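Local coordinates for protein glutathione peroxidase (Hypocrea jecorina, PDB 6VPD) that probably reduces hydroperoxides to alcohols with thioredoxin as the electron donor, acting as a glutathione peroxidase-like thioredoxin peroxidase, at residues A[158-161]-A[165-168]; A[49-54]-A[181-186]. One frame throughout, in Å; residues are numbered along the deposited sequence.

Contact 1: residues A[158-161]-A[165-168]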
ATOM      1  N   PHE A 158       5.794   0.276  12.771  1.00 32.45           N
ATOM      2  CA  PHE A 158       6.948   0.956  13.362  1.00 30.20           C
ATOM      3  C   PHE A 158       7.667   0.018  14.321  1.00 29.44           C
ATOM      4  O   PHE A 158       7.028  -0.674  15.116  1.00 33.73           O
ATOM      5  CB  PHE A 158       6.575   2.193  14.159  1.00 27.68           C
ATOM      6  CG  PHE A 158       5.841   3.237  13.388  1.00 31.16           C
ATOM      7  CD1 PHE A 158       4.483   3.109  13.135  1.00 26.34           C
ATOM      8  CD2 PHE A 158       6.493   4.410  12.990  1.00 31.63           C
ATOM      9  CE1 PHE A 158       3.790   4.116  12.457  1.00 27.37           C
ATOM     10  CE2 PHE A 158       5.809   5.420  12.308  1.00 28.48           C
ATOM     11  CZ  PHE A 158       4.459   5.264  12.033  1.00 28.79           C
ATOM     12  N   LEU A 159       8.994   0.028  14.277  1.00 31.37           N
ATOM     13  CA  LEU A 159       9.821  -0.816  15.126  1.00 31.69           C
ATOM     14  C   LEU A 159      10.489   0.043  16.202  1.00 34.44           C
ATOM     15  O   LEU A 159      11.199   1.000  15.876  1.00 31.62           O
ATOM     16  CB  LEU A 159      10.857  -1.545  14.280  1.00 30.97           C
ATOM     17  CG  LEU A 159      11.786  -2.499  15.019  1.00 34.00           C
ATOM     18  CD1 LEU A 159      10.958  -3.561  15.716  1.00 35.76           C
ATOM     19  CD2 LEU A 159      12.810  -3.110  14.048  1.00 33.05           C
ATOM     20  N   ILE A 160      10.259  -0.306  17.476  1.00 32.05           N
ATOM     21  CA  ILE A 160      10.828   0.394  18.622  1.00 34.16           C
ATOM     22  C   ILE A 160      12.002  -0.415  19.160  1.00 36.89           C
ATOM     23  O   ILE A 160      11.827  -1.565  19.585  1.00 36.86           O
ATOM     24  CB  ILE A 160       9.795   0.615  19.744  1.00 33.34           C
ATOM     25  CG1 ILE A 160       8.450   1.192  19.243  1.00 28.05           C
ATOM     26  CG2 ILE A 160      10.419   1.499  20.805  1.00 30.65           C
ATOM     27  CD1 ILE A 160       8.537   2.450  18.452  1.00 26.78           C
ATOM     28  N   GLY A 161      13.192   0.197  19.197  1.00 36.02           N
ATOM     29  CA  GLY A 161      14.339  -0.443  19.808  1.00 35.14           C
ATOM     30  C   GLY A 161      14.254  -0.430  21.326  1.00 34.50           C
ATOM     31  O   GLY A 161      13.422   0.247  21.927  1.00 35.40           O
ATOM     32  N   LYS A 165      13.583   4.463  20.821  1.00 32.57           N
ATOM     33  CA  LYS A 165      13.584   5.281  19.619  1.00 33.57           C
ATOM     34  C   LYS A 165      13.001   4.475  18.464  1.00 37.65           C
ATOM     35  O   LYS A 165      13.151   3.252  18.395  1.00 39.46           O
ATOM     36  CB  LYS A 165      15.003   5.732  19.250  1.00 35.01           C
ATOM     37  CG  LYS A 165      15.870   6.169  20.415  1.00 40.40           C
ATOM     38  CD  LYS A 165      15.714   7.650  20.774  1.00 52.91           C
ATOM     39  CE  LYS A 165      16.885   8.110  21.686  1.00 51.02           C
ATOM     40  NZ  LYS A 165      16.560   8.039  23.143  1.00 46.78           N
ATOM     41  N   VAL A 166      12.334   5.168  17.544  1.00 40.35           N
ATOM     42  CA  VAL A 166      11.821   4.500  16.354  1.00 33.53           C
ATOM     43  C   VAL A 166      12.988   4.161  15.446  1.00 31.80           C
ATOM     44  O   VAL A 166      13.710   5.051  14.989  1.00 36.98           O
ATOM     45  CB  VAL A 166      10.786   5.372  15.636  1.00 32.82           C
ATOM     46  CG1 VAL A 166      10.224   4.635  14.421  1.00 30.05           C
ATOM     47  CG2 VAL A 166       9.689   5.736  16.605  1.00 30.12           C
ATOM     48  N   ILE A 167      13.187   2.870  15.185  1.00 34.64           N
ATOM     49  CA  ILE A 167      14.284   2.431  14.333  1.00 36.63           C
ATOM     50  C   ILE A 167      13.826   2.005  12.952  1.00 32.59           C
ATOM     51  O   ILE A 167      14.671   1.728  12.106  1.00 38.84           O
ATOM     52  CB  ILE A 167      15.105   1.304  14.994  1.00 36.65           C
ATOM     53  CG1 ILE A 167      14.286   0.036  15.146  1.00 35.93           C
ATOM     54  CG2 ILE A 167      15.628   1.728  16.377  1.00 34.03           C
ATOM     55  CD1 ILE A 167      14.905  -0.935  16.155  1.00 34.14           C
ATOM     56  N   GLY A 168      12.526   1.954  12.682  1.00 37.74           N
ATOM     57  CA  GLY A 168      12.081   1.486  11.379  1.00 34.91           C
ATOM     58  C   GLY A 168      10.619   1.771  11.091  1.00 36.20           C
ATOM     59  O   GLY A 168       9.785   1.694  11.990  1.00 39.15           O
TER
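Leu-159 and Ile-167 cross obliquely on one face of a two-stranded antiparallel hairpin: CG1 and CD1 of Ile-167 both lie against CG and CD2 of Leu-159, with Ile-167 CG1 3.6 Å from Leu-159 CG. What brings Ile-167 onto this face is a classic beta bulge, in which Ile-167 and Gly-168 together stand opposite the single residue Leu-159. The extra residue is taken up by the nearly helical backbone of Ile-167, while its CG1 stands between the backbone N and the carbonyl carbon (chi1 66°), a position that turns CG1 and CD1 toward Leu-159. Replacing Ile-167 by an alanine removes CG1, CG2 and CD1, and would probably open a gap beside CG and CD2 of Leu-159 and cost Ala-186 an apolar partner.

On the opposite face Val-166 splits its two methyls between two neighbours. CG1, anti to the backbone N, meets the edge of the Phe-158 ring at CD2, 4.0 Å away; CG2 meets Ile-160 CD1 at 3.9 Å. A beta-branched residue suits this place because one short side chain can fill both directions at once.

Three backbone hydrogen bonds join the two segments. Leu-159 gives its N to Gly-168 O (2.9 Å), and its O accepts a nearly straight bond from Ile-167 N (2.8 Å, 164° at the hydrogen). The third, between loop residues at the turn, runs from Gly-161 N to Lys-165 O (3.2 Å). Gly-161 suits its place, since a side chain there would point toward the second segment, close to CG2 of Ile-167.

The two faces are covered differently. Helix 133-141 packs its Leu-138 on Phe-158, Ile-160 and Val-166, whereas helix 176-188 brings Ile-183 to Leu-159 and Ala-186 to Ile-167, with Val-51 and Leu-53 of strand 51-58 alongside Leu-159.

Contact 2: residues A[49-54]-A[181-186]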
ATOM      1  N   GLY A  49      12.803  -1.434  27.649  1.00 37.82           N
ATOM      2  CA  GLY A  49      13.923  -2.321  27.405  1.00 35.95           C
ATOM      3  C   GLY A  49      13.632  -3.498  26.499  1.00 44.80           C
ATOM      4  O   GLY A  49      14.494  -4.380  26.361  1.00 41.93           O
ATOM      5  N   LYS A  50      12.447  -3.549  25.886  1.00 39.37           N
ATOM      6  CA  LYS A  50      12.077  -4.593  24.945  1.00 38.10           C
ATOM      7  C   LYS A  50      11.970  -4.007  23.545  1.00 40.32           C
ATOM      8  O   LYS A  50      11.944  -2.788  23.350  1.00 37.86           O
ATOM      9  CB  LYS A  50      10.749  -5.252  25.331  1.00 40.15           C
ATOM     10  CG  LYS A  50      10.569  -5.516  26.815  1.00 43.89           C
ATOM     11  CD  LYS A  50      11.425  -6.673  27.283  1.00 53.72           C
ATOM     12  CE  LYS A  50      10.923  -7.227  28.610  1.00 55.63           C
ATOM     13  NZ  LYS A  50       9.568  -7.792  28.446  1.00 45.87           N
ATOM     14  N   VAL A  51      11.904  -4.900  22.560  1.00 40.74           N
ATOM     15  CA  VAL A  51      11.737  -4.521  21.163  1.00 38.91           C
ATOM     16  C   VAL A  51      10.256  -4.628  20.847  1.00 34.72           C
ATOM     17  O   VAL A  51       9.643  -5.675  21.089  1.00 33.78           O
ATOM     18  CB  VAL A  51      12.585  -5.416  20.238  1.00 38.21           C
ATOM     19  CG1 VAL A  51      12.345  -5.090  18.772  1.00 34.63           C
ATOM     20  CG2 VAL A  51      14.061  -5.266  20.583  1.00 33.32           C
ATOM     21  N   VAL A  52       9.674  -3.542  20.341  1.00 34.15           N
ATOM     22  CA  VAL A  52       8.234  -3.414  20.137  1.00 34.81           C
ATOM     23  C   VAL A  52       7.959  -3.115  18.663  1.00 35.20           C
ATOM     24  O   VAL A  52       8.603  -2.244  18.062  1.00 30.11           O
ATOM     25  CB  VAL A  52       7.623  -2.307  21.023  1.00 34.08           C
ATOM     26  CG1 VAL A  52       6.100  -2.319  20.898  1.00 33.88           C
ATOM     27  CG2 VAL A  52       8.054  -2.448  22.476  1.00 33.21           C
ATOM     28  N   LEU A  53       6.994  -3.826  18.090  1.00 34.16           N
ATOM     29  CA  LEU A  53       6.546  -3.573  16.733  1.00 29.10           C
ATOM     30  C   LEU A  53       5.118  -3.054  16.813  1.00 29.74           C
ATOM     31  O   LEU A  53       4.225  -3.762  17.288  1.00 32.91           O
ATOM     32  CB  LEU A  53       6.636  -4.832  15.873  1.00 28.86           C
ATOM     33  CG  LEU A  53       6.242  -4.505  14.426  1.00 32.69           C
ATOM     34  CD1 LEU A  53       7.377  -3.797  13.658  1.00 30.55           C
ATOM     35  CD2 LEU A  53       5.729  -5.703  13.686  1.00 25.14           C
ATOM     36  N   VAL A  54       4.911  -1.816  16.370  1.00 27.86           N
ATOM     37  CA  VAL A  54       3.633  -1.133  16.492  1.00 27.38           C
ATOM     38  C   VAL A  54       2.988  -1.202  15.128  1.00 31.99           C
ATOM     39  O   VAL A  54       3.635  -0.901  14.120  1.00 33.94           O
ATOM     40  CB  VAL A  54       3.809   0.329  16.952  1.00 30.98           C
ATOM     41  CG1 VAL A  54       2.492   1.067  16.900  1.00 31.29           C
ATOM     42  CG2 VAL A  54       4.403   0.410  18.358  1.00 29.59           C
ATOM     43  N   ASP A 181      14.735  -9.603  10.338  1.00 50.90           N
ATOM     44  CA  ASP A 181      16.150  -9.456  10.661  1.00 49.68           C
ATOM     45  C   ASP A 181      16.456  -8.113  11.325  1.00 49.74           C
ATOM     46  O   ASP A 181      17.401  -8.026  12.120  1.00 46.84           O
ATOM     47  CB  ASP A 181      17.013  -9.676   9.405  1.00 51.67           C
ATOM     48  CG  ASP A 181      16.715 -11.028   8.692  1.00 66.90           C
ATOM     49  OD1 ASP A 181      16.390 -12.029   9.383  1.00 66.43           O
ATOM     50  OD2 ASP A 181      16.837 -11.109   7.442  1.00 61.85           O
ATOM     51  N   LYS A 182      15.663  -7.070  11.045  1.00 49.66           N
ATOM     52  CA  LYS A 182      15.779  -5.827  11.807  1.00 42.47           C
ATOM     53  C   LYS A 182      15.316  -6.011  13.253  1.00 46.80           C
ATOM     54  O   LYS A 182      15.899  -5.423  14.176  1.00 44.71           O
ATOM     55  CB  LYS A 182      14.975  -4.719  11.136  1.00 43.11           C
ATOM     56  CG  LYS A 182      15.601  -4.188   9.868  1.00 48.88           C
ATOM     57  CD  LYS A 182      16.727  -3.210  10.129  1.00 49.56           C
ATOM     58  CE  LYS A 182      16.385  -2.241  11.249  1.00 50.30           C
ATOM     59  NZ  LYS A 182      17.634  -1.595  11.724  1.00 56.35           N
ATOM     60  N   ILE A 183      14.256  -6.799  13.470  1.00 45.25           N
ATOM     61  CA  ILE A 183      13.816  -7.082  14.833  1.00 40.84           C
ATOM     62  C   ILE A 183      14.933  -7.750  15.606  1.00 39.80           C
ATOM     63  O   ILE A 183      15.343  -7.283  16.677  1.00 42.91           O
ATOM     64  CB  ILE A 183      12.552  -7.959  14.838  1.00 40.87           C
ATOM     65  CG1 ILE A 183      11.345  -7.166  14.358  1.00 41.32           C
ATOM     66  CG2 ILE A 183      12.292  -8.464  16.252  1.00 39.52           C
ATOM     67  CD1 ILE A 183      10.352  -8.016  13.628  1.00 41.90           C
ATOM     68  N   ILE A 184      15.450  -8.853  15.060  1.00 39.86           N
ATOM     69  CA  ILE A 184      16.441  -9.675  15.751  1.00 42.48           C
ATOM     70  C   ILE A 184      17.728  -8.891  16.037  1.00 39.74           C
ATOM     71  O   ILE A 184      18.338  -9.060  17.103  1.00 34.82           O
ATOM     72  CB  ILE A 184      16.663 -10.953  14.916  1.00 38.92           C
ATOM     73  CG1 ILE A 184      15.471 -11.891  15.124  1.00 39.72           C
ATOM     74  CG2 ILE A 184      17.974 -11.638  15.245  1.00 33.61           C
ATOM     75  CD1 ILE A 184      15.318 -12.924  14.035  1.00 43.41           C
ATOM     76  N   GLU A 185      18.130  -7.991  15.129  1.00 38.70           N
ATOM     77  CA  GLU A 185      19.211  -7.054  15.437  1.00 41.61           C
ATOM     78  C   GLU A 185      18.842  -6.130  16.598  1.00 44.38           C
ATOM     79  O   GLU A 185      19.668  -5.877  17.483  1.00 38.41           O
ATOM     80  CB  GLU A 185      19.572  -6.236  14.200  1.00 38.67           C
ATOM     81  CG  GLU A 185      20.752  -5.233  14.342  1.00 61.22           C
ATOM     82  CD  GLU A 185      21.891  -5.646  15.316  1.00 78.26           C
ATOM     83  OE1 GLU A 185      21.828  -5.318  16.520  1.00 89.50           O
ATOM     84  OE2 GLU A 185      22.869  -6.302  14.881  1.00 84.13           O
ATOM     85  N   ALA A 186      17.612  -5.600  16.613  1.00 39.71           N
ATOM     86  CA  ALA A 186      17.233  -4.788  17.763  1.00 36.28           C
ATOM     87  C   ALA A 186      17.294  -5.609  19.043  1.00 42.42           C
ATOM     88  O   ALA A 186      17.691  -5.082  20.088  1.00 41.15           O
ATOM     89  CB  ALA A 186      15.848  -4.176  17.579  1.00 31.45           C
TER
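Val-51 meets the one flat group of this contact, the carbonyl of Ala-186: its CG2 methyl lies above the face of that group, 3.6 Å from Ala-186 C. No aromatic ring takes part across the two segments, and the remaining touches are between aliphatic carbons.

Ala-186 CB points back toward the strand and fits against both methyls of Val-51, 3.7 Å from CG2 and 3.8 Å from CG1. With CG1 anti to the backbone N (chi1 176°) and CG2 anti to the carbonyl carbon, both methyls of the valine face Ala-186. Alanine suits the helix here: its single methyl lets the helix backbone come close, with the CA atoms of Val-51 and Ala-186 6.5 Å apart.

One turn earlier, Ile-183 meets Val-51 through its CG2 branch, 4.2 Å from Val-51 CG1. The Ile-183 side chain also touches Leu-159 of strand 157-160, Phe-85 of strand 85-92, and Val-73 and Ile-77 of helix 64-80. Ile-183 thus sits where two helices and the sheet converge, a place for a long, branched, apolar residue.

Helices 64-80 and 176-188 lying side by side against one face of a central mixed sheet, with strand 51-58 in its interior, are characteristic of the thioredoxin fold shared by glutathione peroxidases.

Overall arrangement
The centres of contact 1 and contact 2 lie about 7 Å apart, and both contacts reach the central sheet, where strands 51-58 and 157-160 are antiparallel neighbours. The backbones of Phe-158 and Ile-160 pair with those of Val-54 and Val-52, so contact 1 continues directly into contact 2. Along the chain the 158-161/165-168 hairpin is nested inside the loop closed by 49-54 and 181-186, and strand 166-170 leads on to helix 176-188. Together they join the first strand, along the chain, of the central four-stranded sheet to the C-terminal strand-strand-helix unit. Both lie away from the predicted active-site Cys-61, which follows strand 51-58, and are buried packing of the core.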